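Local coordinates for protein putative creatinine amidohydrolase (Bacteroides fragilis, PDB 3LUB) that probably hydrolyses carbon-nitrogen bonds in linear amides, binding two zinc ions in the manner of the creatininase superfamily, at residues E32-H37 / L41-L46; A51-E56 / P235-L240; A93-I98 / G121-K126; G127-L132 / F139-A144; S170-M173 / L179-L182. One frame throughout, in Å; residues are numbered along the deposited sequence.

Interaction 1: E32-H37 / L41-L46. With ZN (zinc ion), chain B; ZN (zinc ion), chain C.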
# COMPACT_ATOMS: atom_id res chain seq x y z
N GLU F 32 -9.53 21.99 -11.48
CA GLU F 32 -9.02 21.97 -12.85
C GLU F 32 -9.37 23.26 -13.57
O GLU F 32 -10.52 23.64 -13.61
CB GLU F 32 -9.66 20.80 -13.61
CG GLU F 32 -9.09 20.55 -15.00
CD GLU F 32 -9.88 19.55 -15.81
OE1 GLU F 32 -11.10 19.42 -15.54
OE2 GLU F 32 -9.31 18.90 -16.72
N PRO F 33 -8.36 23.92 -14.16
CA PRO F 33 -8.64 25.08 -14.98
C PRO F 33 -9.57 24.71 -16.18
O PRO F 33 -9.41 23.64 -16.77
CB PRO F 33 -7.27 25.51 -15.48
CG PRO F 33 -6.27 24.80 -14.64
CD PRO F 33 -6.93 23.60 -14.10
N HIS F 34 -10.51 25.60 -16.47
CA HIS F 34 -11.50 25.45 -17.52
C HIS F 34 -11.48 26.65 -18.45
O HIS F 34 -12.26 27.58 -18.26
CB HIS F 34 -12.87 25.32 -16.88
CG HIS F 34 -13.18 23.92 -16.48
ND1 HIS F 34 -12.55 23.28 -15.42
CD2 HIS F 34 -14.00 23.00 -17.04
CE1 HIS F 34 -13.01 22.05 -15.32
NE2 HIS F 34 -13.89 21.85 -16.30
N ASN F 35 -10.59 26.65 -19.44
CA ASN F 35 -10.34 27.84 -20.22
C ASN F 35 -10.00 28.97 -19.23
O ASN F 35 -9.56 28.70 -18.12
CB ASN F 35 -11.58 28.14 -21.06
CG ASN F 35 -11.32 29.07 -22.24
OD1 ASN F 35 -10.77 30.15 -22.08
ND2 ASN F 35 -11.77 28.66 -23.43
N LEU F 36 -10.26 30.23 -19.58
CA LEU F 36 -9.98 31.33 -18.68
C LEU F 36 -11.19 31.75 -17.91
O LEU F 36 -11.07 32.49 -16.96
CB LEU F 36 -9.42 32.54 -19.47
CG LEU F 36 -8.17 32.32 -20.35
CD1 LEU F 36 -7.98 33.52 -21.27
CD2 LEU F 36 -6.92 32.08 -19.50
N HIS F 37 -12.36 31.26 -18.27
CA HIS F 37 -13.62 31.89 -17.85
C HIS F 37 -14.48 31.06 -16.90
O HIS F 37 -15.36 31.62 -16.22
CB HIS F 37 -14.45 32.28 -19.06
CG HIS F 37 -14.94 31.11 -19.85
ND1 HIS F 37 -14.10 30.15 -20.35
CD2 HIS F 37 -16.20 30.75 -20.21
CE1 HIS F 37 -14.82 29.23 -20.98
NE2 HIS F 37 -16.09 29.57 -20.90
N LEU F 41 -13.76 24.66 -10.04
CA LEU F 41 -14.62 23.56 -9.55
C LEU F 41 -15.82 23.23 -10.42
O LEU F 41 -16.71 22.57 -9.96
CB LEU F 41 -15.09 23.89 -8.12
CG LEU F 41 -14.02 23.85 -7.02
CD1 LEU F 41 -14.67 24.10 -5.67
CD2 LEU F 41 -13.36 22.48 -6.97
N THR F 42 -15.82 23.66 -11.67
CA THR F 42 -16.87 23.31 -12.67
C THR F 42 -17.28 21.85 -12.64
O THR F 42 -18.45 21.53 -12.66
CB THR F 42 -16.43 23.71 -14.11
OG1 THR F 42 -16.19 25.13 -14.18
CG2 THR F 42 -17.46 23.28 -15.20
N ASP F 43 -16.31 20.94 -12.57
CA ASP F 43 -16.61 19.49 -12.61
C ASP F 43 -17.24 18.94 -11.35
O ASP F 43 -17.73 17.83 -11.36
CB ASP F 43 -15.36 18.67 -12.96
CG ASP F 43 -14.86 18.94 -14.35
OD1 ASP F 43 -15.55 19.64 -15.14
OD2 ASP F 43 -13.76 18.44 -14.65
N CYS F 44 -17.21 19.71 -10.27
CA CYS F 44 -17.94 19.40 -9.04
C CYS F 44 -19.33 20.04 -9.03
O CYS F 44 -20.32 19.41 -8.65
CB CYS F 44 -17.20 19.96 -7.81
SG CYS F 44 -15.63 19.13 -7.31
N ILE F 45 -19.37 21.31 -9.41
CA ILE F 45 -20.57 22.12 -9.36
C ILE F 45 -21.68 21.57 -10.26
O ILE F 45 -22.80 21.44 -9.82
CB ILE F 45 -20.30 23.57 -9.78
CG1 ILE F 45 -19.42 24.28 -8.75
CG2 ILE F 45 -21.59 24.32 -9.97
CD1 ILE F 45 -18.70 25.54 -9.21
N LEU F 46 -21.35 21.25 -11.51
CA LEU F 46 -22.35 20.82 -12.47
C LEU F 46 -23.05 19.51 -12.11
O LEU F 46 -24.28 19.48 -12.08
CB LEU F 46 -21.75 20.75 -13.87
CG LEU F 46 -21.39 22.14 -14.41
CD1 LEU F 46 -21.10 22.09 -15.94
CD2 LEU F 46 -22.49 23.14 -14.06
ZN ZN B . -12.65 17.99 -16.34
ZN ZN C . -15.21 20.24 -16.92
O HOH W 1 -14.15 18.87 -18.09

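Interaction 2: A51-E56 / P235-L240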
# COMPACT_ATOMS: atom_id res chain seq x y z
N ALA F 51 -27.68 16.57 -10.06
CA ALA F 51 -28.13 15.48 -9.19
C ALA F 51 -29.17 15.93 -8.19
O ALA F 51 -30.13 15.20 -7.91
CB ALA F 51 -26.92 14.81 -8.48
N VAL F 52 -29.00 17.12 -7.63
CA VAL F 52 -30.01 17.69 -6.70
C VAL F 52 -31.35 17.91 -7.44
O VAL F 52 -32.42 17.50 -6.94
CB VAL F 52 -29.50 18.99 -6.01
CG1 VAL F 52 -30.64 19.78 -5.33
CG2 VAL F 52 -28.47 18.63 -5.00
N GLU F 53 -31.28 18.47 -8.64
CA GLU F 53 -32.48 18.65 -9.46
C GLU F 53 -33.18 17.31 -9.76
O GLU F 53 -34.36 17.22 -9.69
CB GLU F 53 -32.15 19.33 -10.78
CG GLU F 53 -32.54 20.78 -10.91
CD GLU F 53 -32.82 21.16 -12.36
OE1 GLU F 53 -33.96 20.89 -12.82
OE2 GLU F 53 -31.92 21.70 -13.05
N ALA F 54 -32.42 16.27 -10.09
CA ALA F 54 -33.00 14.96 -10.38
C ALA F 54 -33.55 14.31 -9.12
O ALA F 54 -34.57 13.61 -9.18
CB ALA F 54 -32.01 14.04 -11.08
N ALA F 55 -32.87 14.51 -7.99
CA ALA F 55 -33.35 14.01 -6.69
C ALA F 55 -34.70 14.65 -6.32
O ALA F 55 -35.62 13.98 -5.84
CB ALA F 55 -32.27 14.29 -5.53
N GLU F 56 -34.81 15.95 -6.55
CA GLU F 56 -36.03 16.68 -6.30
C GLU F 56 -37.16 16.17 -7.21
O GLU F 56 -38.30 16.00 -6.76
CB GLU F 56 -35.80 18.18 -6.53
CG GLU F 56 -35.02 18.87 -5.42
CD GLU F 56 -34.66 20.33 -5.74
OE1 GLU F 56 -34.55 20.70 -6.95
OE2 GLU F 56 -34.46 21.10 -4.77
N PRO F 235 -33.58 17.11 -20.26
CA PRO F 235 -33.59 15.65 -20.46
C PRO F 235 -32.61 14.83 -19.58
O PRO F 235 -32.93 13.68 -19.19
CB PRO F 235 -33.23 15.50 -21.95
CG PRO F 235 -32.49 16.75 -22.28
CD PRO F 235 -33.14 17.81 -21.49
N ILE F 236 -31.44 15.41 -19.28
CA ILE F 236 -30.43 14.76 -18.40
C ILE F 236 -31.09 14.51 -17.04
O ILE F 236 -31.10 13.39 -16.51
CB ILE F 236 -29.11 15.65 -18.30
CG1 ILE F 236 -28.42 15.78 -19.66
CG2 ILE F 236 -28.11 15.09 -17.27
CD1 ILE F 236 -27.28 16.85 -19.72
N VAL F 237 -31.69 15.56 -16.50
CA VAL F 237 -32.36 15.51 -15.19
C VAL F 237 -33.47 14.49 -15.14
O VAL F 237 -33.58 13.72 -14.17
CB VAL F 237 -32.86 16.91 -14.78
CG1 VAL F 237 -33.94 16.78 -13.67
CG2 VAL F 237 -31.63 17.78 -14.32
N GLU F 238 -34.26 14.43 -16.21
CA GLU F 238 -35.39 13.51 -16.27
C GLU F 238 -34.94 12.04 -16.39
O GLU F 238 -35.50 11.14 -15.72
CB GLU F 238 -36.30 13.92 -17.46
CG GLU F 238 -37.70 13.27 -17.41
CD GLU F 238 -37.67 11.80 -17.75
OE1 GLU F 238 -36.91 11.42 -18.68
OE2 GLU F 238 -38.38 11.00 -17.08
N LYS F 239 -33.92 11.78 -17.21
CA LYS F 239 -33.34 10.43 -17.28
C LYS F 239 -32.70 9.98 -15.97
O LYS F 239 -32.83 8.83 -15.58
CB LYS F 239 -32.29 10.32 -18.38
CG LYS F 239 -32.82 9.98 -19.75
CD LYS F 239 -31.66 9.50 -20.66
CE LYS F 239 -32.04 9.57 -22.15
NZ LYS F 239 -33.43 9.07 -22.42
N LEU F 240 -31.98 10.88 -15.29
CA LEU F 240 -31.36 10.54 -14.02
C LEU F 240 -32.42 10.25 -12.96
O LEU F 240 -32.34 9.25 -12.25
CB LEU F 240 -30.36 11.64 -13.57
CG LEU F 240 -29.02 11.63 -14.33
CD1 LEU F 240 -28.17 12.90 -14.15
CD2 LEU F 240 -28.16 10.34 -13.97

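Interaction 3: A93-I98 / G121-K126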
# COMPACT_ATOMS: atom_id res chain seq x y z
N ALA F 93 -5.14 5.29 -7.03
CA ALA F 93 -5.15 4.62 -5.72
C ALA F 93 -5.73 5.52 -4.64
O ALA F 93 -6.38 5.06 -3.70
CB ALA F 93 -3.72 4.15 -5.33
N THR F 94 -5.50 6.81 -4.77
CA THR F 94 -5.99 7.79 -3.83
C THR F 94 -7.49 7.86 -3.96
O THR F 94 -8.19 7.89 -2.96
CB THR F 94 -5.38 9.18 -4.09
OG1 THR F 94 -3.96 9.12 -3.98
CG2 THR F 94 -5.94 10.24 -3.11
N GLN F 95 -7.98 7.92 -5.21
CA GLN F 95 -9.42 7.92 -5.50
C GLN F 95 -10.06 6.66 -4.96
O GLN F 95 -11.11 6.70 -4.36
CB GLN F 95 -9.71 8.04 -6.99
CG GLN F 95 -9.31 9.38 -7.60
CD GLN F 95 -9.66 9.50 -9.07
OE1 GLN F 95 -9.36 8.62 -9.87
NE2 GLN F 95 -10.26 10.61 -9.43
N GLN F 96 -9.40 5.54 -5.16
CA GLN F 96 -9.97 4.27 -4.73
C GLN F 96 -10.06 4.24 -3.21
O GLN F 96 -11.02 3.75 -2.65
CB GLN F 96 -9.15 3.12 -5.27
CG GLN F 96 -9.64 1.76 -4.85
CD GLN F 96 -8.83 0.62 -5.47
OE1 GLN F 96 -8.75 0.49 -6.69
NE2 GLN F 96 -8.26 -0.23 -4.62
N ALA F 97 -9.07 4.77 -2.53
CA ALA F 97 -9.10 4.85 -1.08
C ALA F 97 -10.27 5.69 -0.61
O ALA F 97 -10.92 5.35 0.35
CB ALA F 97 -7.78 5.44 -0.54
N ILE F 98 -10.52 6.81 -1.30
CA ILE F 98 -11.66 7.69 -1.00
C ILE F 98 -12.98 6.92 -1.11
O ILE F 98 -13.76 6.92 -0.16
CB ILE F 98 -11.68 8.96 -1.91
CG1 ILE F 98 -10.53 9.91 -1.52
CG2 ILE F 98 -13.02 9.68 -1.77
CD1 ILE F 98 -10.19 10.98 -2.58
N GLY F 121 -14.36 13.74 -17.28
CA GLY F 121 -14.14 12.58 -18.15
C GLY F 121 -12.83 11.82 -17.90
O GLY F 121 -12.71 10.67 -18.29
N GLY F 122 -11.87 12.47 -17.24
CA GLY F 122 -10.63 11.85 -16.77
C GLY F 122 -10.81 10.86 -15.65
O GLY F 122 -9.95 10.02 -15.46
N ASN F 123 -11.93 10.93 -14.93
CA ASN F 123 -12.26 9.95 -13.91
C ASN F 123 -12.82 8.65 -14.52
O ASN F 123 -13.66 8.68 -15.42
CB ASN F 123 -13.27 10.51 -12.89
CG ASN F 123 -12.76 11.75 -12.16
OD1 ASN F 123 -11.54 11.95 -11.99
ND2 ASN F 123 -13.71 12.59 -11.70
N ASN F 124 -12.34 7.53 -14.01
CA ASN F 124 -12.73 6.19 -14.45
C ASN F 124 -12.92 5.33 -13.21
O ASN F 124 -12.02 5.21 -12.41
CB ASN F 124 -11.63 5.61 -15.36
CG ASN F 124 -11.52 6.33 -16.71
OD1 ASN F 124 -12.46 6.30 -17.50
ND2 ASN F 124 -10.37 6.97 -16.97
N PHE F 125 -14.12 4.77 -13.05
CA PHE F 125 -14.52 4.09 -11.84
C PHE F 125 -14.82 2.61 -12.00
O PHE F 125 -15.20 1.97 -11.03
CB PHE F 125 -15.78 4.77 -11.25
CG PHE F 125 -15.56 6.19 -10.86
CD1 PHE F 125 -14.86 6.50 -9.71
CD2 PHE F 125 -16.00 7.23 -11.68
CE1 PHE F 125 -14.59 7.83 -9.36
CE2 PHE F 125 -15.73 8.57 -11.33
CZ PHE F 125 -15.02 8.85 -10.16
N LYS F 126 -14.68 2.06 -13.21
CA LYS F 126 -15.08 0.68 -13.46
C LYS F 126 -14.25 -0.32 -12.66
O LYS F 126 -14.80 -1.27 -12.10
CB LYS F 126 -15.02 0.32 -14.96
CG LYS F 126 -16.05 1.04 -15.82
CD LYS F 126 -15.94 0.63 -17.26
CE LYS F 126 -17.04 1.24 -18.12
NZ LYS F 126 -17.02 0.52 -19.43
O HOH W 2 -10.05 7.54 -12.04

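Interaction 4: G127-L132 / F139-A144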
# COMPACT_ATOMS: atom_id res chain seq x y z
N GLY F 127 -12.94 -0.14 -12.62
CA GLY F 127 -12.06 -1.00 -11.80
C GLY F 127 -12.38 -0.96 -10.30
O GLY F 127 -12.44 -2.00 -9.65
N MSE F 128 -12.60 0.23 -9.75
CA MSE F 128 -12.92 0.37 -8.33
C MSE F 128 -14.23 -0.33 -7.99
O MSE F 128 -14.35 -0.95 -6.94
CB MSE F 128 -13.10 1.83 -7.97
CG MSE F 128 -11.91 2.69 -8.16
SE MSE F 128 -12.21 4.56 -7.73
CE MSE F 128 -11.03 5.16 -9.07
N ILE F 129 -15.19 -0.20 -8.89
CA ILE F 129 -16.51 -0.79 -8.73
C ILE F 129 -16.41 -2.31 -8.78
O ILE F 129 -16.93 -2.99 -7.89
CB ILE F 129 -17.51 -0.22 -9.79
CG1 ILE F 129 -17.85 1.25 -9.44
CG2 ILE F 129 -18.81 -1.00 -9.84
CD1 ILE F 129 -18.72 1.97 -10.50
N ARG F 130 -15.70 -2.85 -9.78
CA ARG F 130 -15.44 -4.29 -9.82
C ARG F 130 -14.82 -4.77 -8.51
O ARG F 130 -15.31 -5.73 -7.91
CB ARG F 130 -14.50 -4.64 -10.99
CG ARG F 130 -15.17 -4.59 -12.34
CD ARG F 130 -14.31 -5.25 -13.45
NE ARG F 130 -15.14 -5.47 -14.64
CZ ARG F 130 -15.25 -4.58 -15.64
NH1 ARG F 130 -14.56 -3.46 -15.64
NH2 ARG F 130 -16.06 -4.85 -16.65
N ASP F 131 -13.77 -4.11 -8.05
CA ASP F 131 -13.11 -4.55 -6.80
C ASP F 131 -14.02 -4.44 -5.55
O ASP F 131 -13.99 -5.30 -4.66
CB ASP F 131 -11.80 -3.78 -6.57
CG ASP F 131 -10.72 -4.15 -7.59
OD1 ASP F 131 -10.88 -5.16 -8.32
OD2 ASP F 131 -9.70 -3.42 -7.63
N LEU F 132 -14.81 -3.38 -5.48
CA LEU F 132 -15.74 -3.20 -4.35
C LEU F 132 -16.91 -4.17 -4.43
O LEU F 132 -17.50 -4.50 -3.41
CB LEU F 132 -16.22 -1.76 -4.29
CG LEU F 132 -15.26 -0.78 -3.61
CD1 LEU F 132 -15.63 0.65 -3.97
CD2 LEU F 132 -15.29 -0.97 -2.11
N PHE F 139 -23.96 -4.34 -2.08
CA PHE F 139 -23.93 -2.89 -2.25
C PHE F 139 -23.82 -2.57 -3.74
O PHE F 139 -22.85 -2.89 -4.37
CB PHE F 139 -22.77 -2.30 -1.46
CG PHE F 139 -22.87 -0.81 -1.20
CD1 PHE F 139 -22.64 0.10 -2.21
CD2 PHE F 139 -23.14 -0.32 0.06
CE1 PHE F 139 -22.74 1.46 -1.96
CE2 PHE F 139 -23.23 1.03 0.31
CZ PHE F 139 -23.04 1.92 -0.69
N LEU F 140 -24.86 -1.97 -4.31
CA LEU F 140 -24.90 -1.66 -5.72
C LEU F 140 -24.25 -0.29 -5.98
O LEU F 140 -24.70 0.70 -5.43
CB LEU F 140 -26.35 -1.62 -6.17
CG LEU F 140 -26.64 -1.35 -7.64
CD1 LEU F 140 -26.00 -2.43 -8.50
CD2 LEU F 140 -28.16 -1.26 -7.89
N ILE F 141 -23.22 -0.24 -6.82
CA ILE F 141 -22.58 1.00 -7.23
C ILE F 141 -22.64 1.14 -8.75
O ILE F 141 -22.07 0.31 -9.47
CB ILE F 141 -21.09 1.06 -6.78
CG1 ILE F 141 -20.94 0.69 -5.31
CG2 ILE F 141 -20.49 2.46 -7.05
CD1 ILE F 141 -19.50 0.77 -4.84
N ALA F 142 -23.33 2.19 -9.23
CA ALA F 142 -23.35 2.56 -10.65
C ALA F 142 -22.46 3.80 -10.87
O ALA F 142 -22.16 4.51 -9.92
CB ALA F 142 -24.78 2.83 -11.13
N ALA F 143 -22.03 4.02 -12.12
CA ALA F 143 -21.28 5.23 -12.47
C ALA F 143 -21.77 5.80 -13.79
O ALA F 143 -22.07 5.05 -14.74
CB ALA F 143 -19.75 4.96 -12.55
N ALA F 144 -21.81 7.13 -13.86
CA ALA F 144 -22.14 7.85 -15.11
C ALA F 144 -21.42 9.17 -15.13
O ALA F 144 -21.25 9.77 -14.08
CB ALA F 144 -23.63 8.12 -15.19

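Interaction 5: S170-M173 / L179-L182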
# COMPACT_ATOMS: atom_id res chain seq x y z
N SER F 170 -22.45 26.74 -21.18
CA SER F 170 -23.89 27.00 -21.19
C SER F 170 -24.53 26.52 -19.92
O SER F 170 -25.35 27.22 -19.36
CB SER F 170 -24.60 26.33 -22.39
OG SER F 170 -24.20 26.90 -23.63
N VAL F 171 -24.17 25.32 -19.48
CA VAL F 171 -24.80 24.73 -18.31
C VAL F 171 -24.38 25.52 -17.05
O VAL F 171 -25.19 25.72 -16.17
CB VAL F 171 -24.49 23.23 -18.18
CG1 VAL F 171 -25.16 22.64 -16.91
CG2 VAL F 171 -24.93 22.46 -19.48
N MSE F 172 -23.14 26.02 -17.01
CA MSE F 172 -22.71 26.90 -15.89
C MSE F 172 -23.50 28.21 -15.94
O MSE F 172 -23.92 28.71 -14.91
CB MSE F 172 -21.21 27.22 -15.96
CG MSE F 172 -20.69 27.97 -14.74
SE MSE F 172 -20.95 26.95 -13.02
CE MSE F 172 -19.68 25.45 -13.24
N MSE F 173 -23.70 28.77 -17.14
CA MSE F 173 -24.43 30.03 -17.27
C MSE F 173 -25.84 29.88 -16.76
O MSE F 173 -26.39 30.81 -16.16
CB MSE F 173 -24.43 30.53 -18.71
CG MSE F 173 -23.11 31.14 -19.14
SE MSE F 173 -23.04 31.44 -21.07
CE MSE F 173 -24.02 33.25 -21.25
N LEU F 179 -20.86 33.00 -11.77
CA LEU F 179 -19.54 32.38 -11.71
C LEU F 179 -18.81 32.43 -13.04
O LEU F 179 -17.65 32.05 -13.12
CB LEU F 179 -19.64 30.94 -11.20
CG LEU F 179 -20.05 30.72 -9.74
CD1 LEU F 179 -19.94 29.28 -9.35
CD2 LEU F 179 -19.24 31.59 -8.76
N VAL F 180 -19.49 32.88 -14.09
CA VAL F 180 -18.90 32.86 -15.43
C VAL F 180 -19.06 34.20 -16.16
O VAL F 180 -20.15 34.71 -16.32
CB VAL F 180 -19.43 31.66 -16.29
CG1 VAL F 180 -20.91 31.44 -16.08
CG2 VAL F 180 -19.13 31.87 -17.78
N ASN F 181 -17.94 34.78 -16.59
CA ASN F 181 -17.97 35.94 -17.44
C ASN F 181 -17.49 35.51 -18.81
O ASN F 181 -16.27 35.44 -19.06
CB ASN F 181 -17.11 37.08 -16.87
CG ASN F 181 -17.72 37.72 -15.59
OD1 ASN F 181 -18.94 37.90 -15.48
ND2 ASN F 181 -16.85 38.09 -14.63
N LEU F 182 -18.44 35.22 -19.70
CA LEU F 182 -18.13 34.74 -21.04
C LEU F 182 -17.12 35.62 -21.78
O LEU F 182 -16.31 35.09 -22.54
CB LEU F 182 -19.42 34.54 -21.86
CG LEU F 182 -19.31 33.79 -23.19
CD1 LEU F 182 -18.84 32.36 -22.98
CD2 LEU F 182 -20.64 33.82 -23.89

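Interaction 1: E32-H37 / L41-L46
Asp43, at the start of helix 42-62, reaches both Glu32 and His34 through two zinc ions. Its carboxylate bridges the pair: OD2 holds the chain B zinc at 2.1 Å, shared with OE1 of Glu32, and OD1 holds the chain C zinc at 1.9 Å, shared with NE2 of His34. Sharing the chain C zinc brings Asp43 OD1 within 3.0 Å of His34 NE2. The carboxylate and the imidazole stand nearly perpendicular, their planes 84° apart. Water 1 also bridges the ions, 2.1 Å from the chain C zinc and 2.5 Å from the chain B zinc.

This is the tight part. Thr42 CB sits 3.8 Å from the centroid of the His34 ring, squarely over one face, a CH-pi contact. His34 ND1 donates to Glu32 O at 2.7 Å, in the ring plane, tying the ring to its own loop. Glu32 is extended, CG anti to its N (chi1 -172°), which carries OE1 out to the zinc; OE2 is hydrogen-bonded to Gln81 NE2.

Away from the metals things slacken: Leu41 turns from the loop towards Ser9 of the second subunit. His120 completes the protein ligands of the chain B zinc and Glu168 those of the chain C zinc, giving the aspartate-bridged dinuclear site typical of creatininases.

Interaction 2: A51-E56 / P235-L240
Ala54 and Val237 mark the place where two helices of this alpha/beta fold, 42-62 and 226-249, pack against each other beside the parallel sheet. The short segments cross at -55° with their axes 8.3 Å apart, a close approach consistent with the small alanine at the crossing.

In the first shell the Ala54 methyl sits in a shallow dip of the other helix: its CB lies 3.5 Å from the carbonyl oxygen of Val237 and 3.8 Å from CB of Leu240. Val237 answers from the opposite helix, and its two methyls divide between Ala54 and Glu53. Val237 CG1, anti to the backbone N (chi1 162°), lies against the backbone of Ala54, 3.9 Å from its CA. The other methyl, Val237 CG2, turns to Glu53 and meets its CB at 3.9 Å. All of this is van der Waals contact, with no hydrogen bond between the segments.

One shell out, Ile50 and Leu57 flank Val237 along helix 42-62, while Ala51 and Leu240 both rest on Leu117 of strand 113-118, which seats the two helices on the same strand. At the outer margin the Glu53 chain crosses Val237 at about a right angle; its OE2 is hydrogen-bonded to Tyr175 OH, and its CD lies 4.1 Å from Val237 CG2.

Interaction 3: A93-I98 / G121-K126
Gln95 and Asn123 both carry CG anti to their carbonyl carbons (chi1 -67° and -59°), and from there the glutamine runs out straight from helix 92-108 until its amide meets that of the asparagine. The two side chains cross at about a right angle. NE2 of Gln95 donates to OD1 of Asn123 at 3.2 Å. The acceptor lies in the plane of the glutamine amide, yet the donor comes in well above the carbonyl plane of Asn123, 64° out of it, so the bond does not follow a lone pair.

Both amides are buried and have more than one partner. Gln95 NE2 also gives to Phe74 O; Asn123 OD1 also takes the N-H of Ala76, and its ND2 gives to Gly29 O. This set of bonds fixes the way round of each amide. At the other arm of the glutamine amide, water 2 donates to Gln95 OE1 at 2.5 Å and accepts from Asn124 N at 3.0 Å, tying the helix to the loop backbone too.

The loop follows strand 113-118, and the side chains of Asn123 and zinc ligand His120 come within about 3 Å of each other at their nearest atoms. Such a braced loop at a strand end is consistent with a second-shell role beside the dinuclear zinc site.

Interaction 4: G127-L132 / F139-A144
Ile129 is the main bump here: it juts from helix 126-135 and wedges between Ile141 and Ala143, two residues whose side chains leave the same side of strand 140-145. Its branches divide the hollow. Ile129 CG1 lies against CG2 of Ile141 at 3.8 Å, and Ile129 CD1 goes on into the dip over the small Ala143, 3.8 Å from its CB. The other branch, Ile129 CG2, is anti to the backbone N and hangs over the strand itself, 3.5 Å from the carbonyl oxygen of Ile141.

The helix and strand run almost exactly antiparallel, 174° between directions and 9.2 Å between axes, as expected in a beta-alpha-beta unit in which strand 113-118, helix 126-135 and strand 140-145 follow one another and the two strands lie side by side in the sheet. One helical turn beyond Ile129, Leu132 offers a second, smaller bump: its CD1 reaches CD1 of Ile141 at 4.0 Å. Ile141 thus protrudes between the two helix residues, CG2 to one and CD1 to the other. Leu114 and Ile116 flank it on the neighbouring strand, and Val103 of helix 92-108 meets it as well. On the helix, Arg130 and Asp131 hydrogen-bond to Asn78 and His89 of the third subunit.

Interaction 5: S170-M173 / L179-L182
Where Met172 and Met173 meet Leu179, Val180 and Leu182, no ring or side-chain amide takes part; there are no faces to stack, and aliphatic chains do all the touching. In this creatininase-family alpha/beta fold, the end of helix 166-175 and the loop that follows it turn back on each other here. Both methionines are selenomethionines.

Val180 is the wedge. Val180 CG1 sits between its own backbone N and carbonyl carbon (chi1 40°), and from there it lodges between the two methionine chains, 3.7 Å from CG of Met172 and 3.8 Å from CG of Met173. The Met172 chain starts out anti to the backbone N and then folds at the next two bonds; this carries its selenium round to Leu179. Met172 SE lies 4.5 Å from Leu179 CD1, a looser contact than those at the wedge.

Met172 also packs on Thr42 and Leu46 of helix 42-62, the helix that supplies Asp43 to the zincs, and on the loop side Leu179 packs on Ile45 of that helix and on Met2 of the second subunit. Towards the partly exposed end, Met173 crosses Val180 at about a right angle, and its CE stops 4.3 Å from Leu182 CD2.

How the interactions relate
Interactions 1 and 2 share helix 42-62: its first turn supplies a zinc ligand, and further along it packs on helix 226-249 through van der Waals contact alone. Interaction 5 backs interaction 1 directly, with Met172 CE 3.6 Å from Thr42 CA. On the opposite side of the chain's centre from interaction 5, interactions 3 and 4 meet through Met128, whose selenium lies 3.8 Å from Gln96 CA. All five are largely buried, but between paired segments polar or metal bonds occur only in interactions 1 and 3; interaction 5 lies close to the zinc site yet is purely aliphatic. Partly exposed residues edge interactions 2, 4 and 5, and other subunits approach all five.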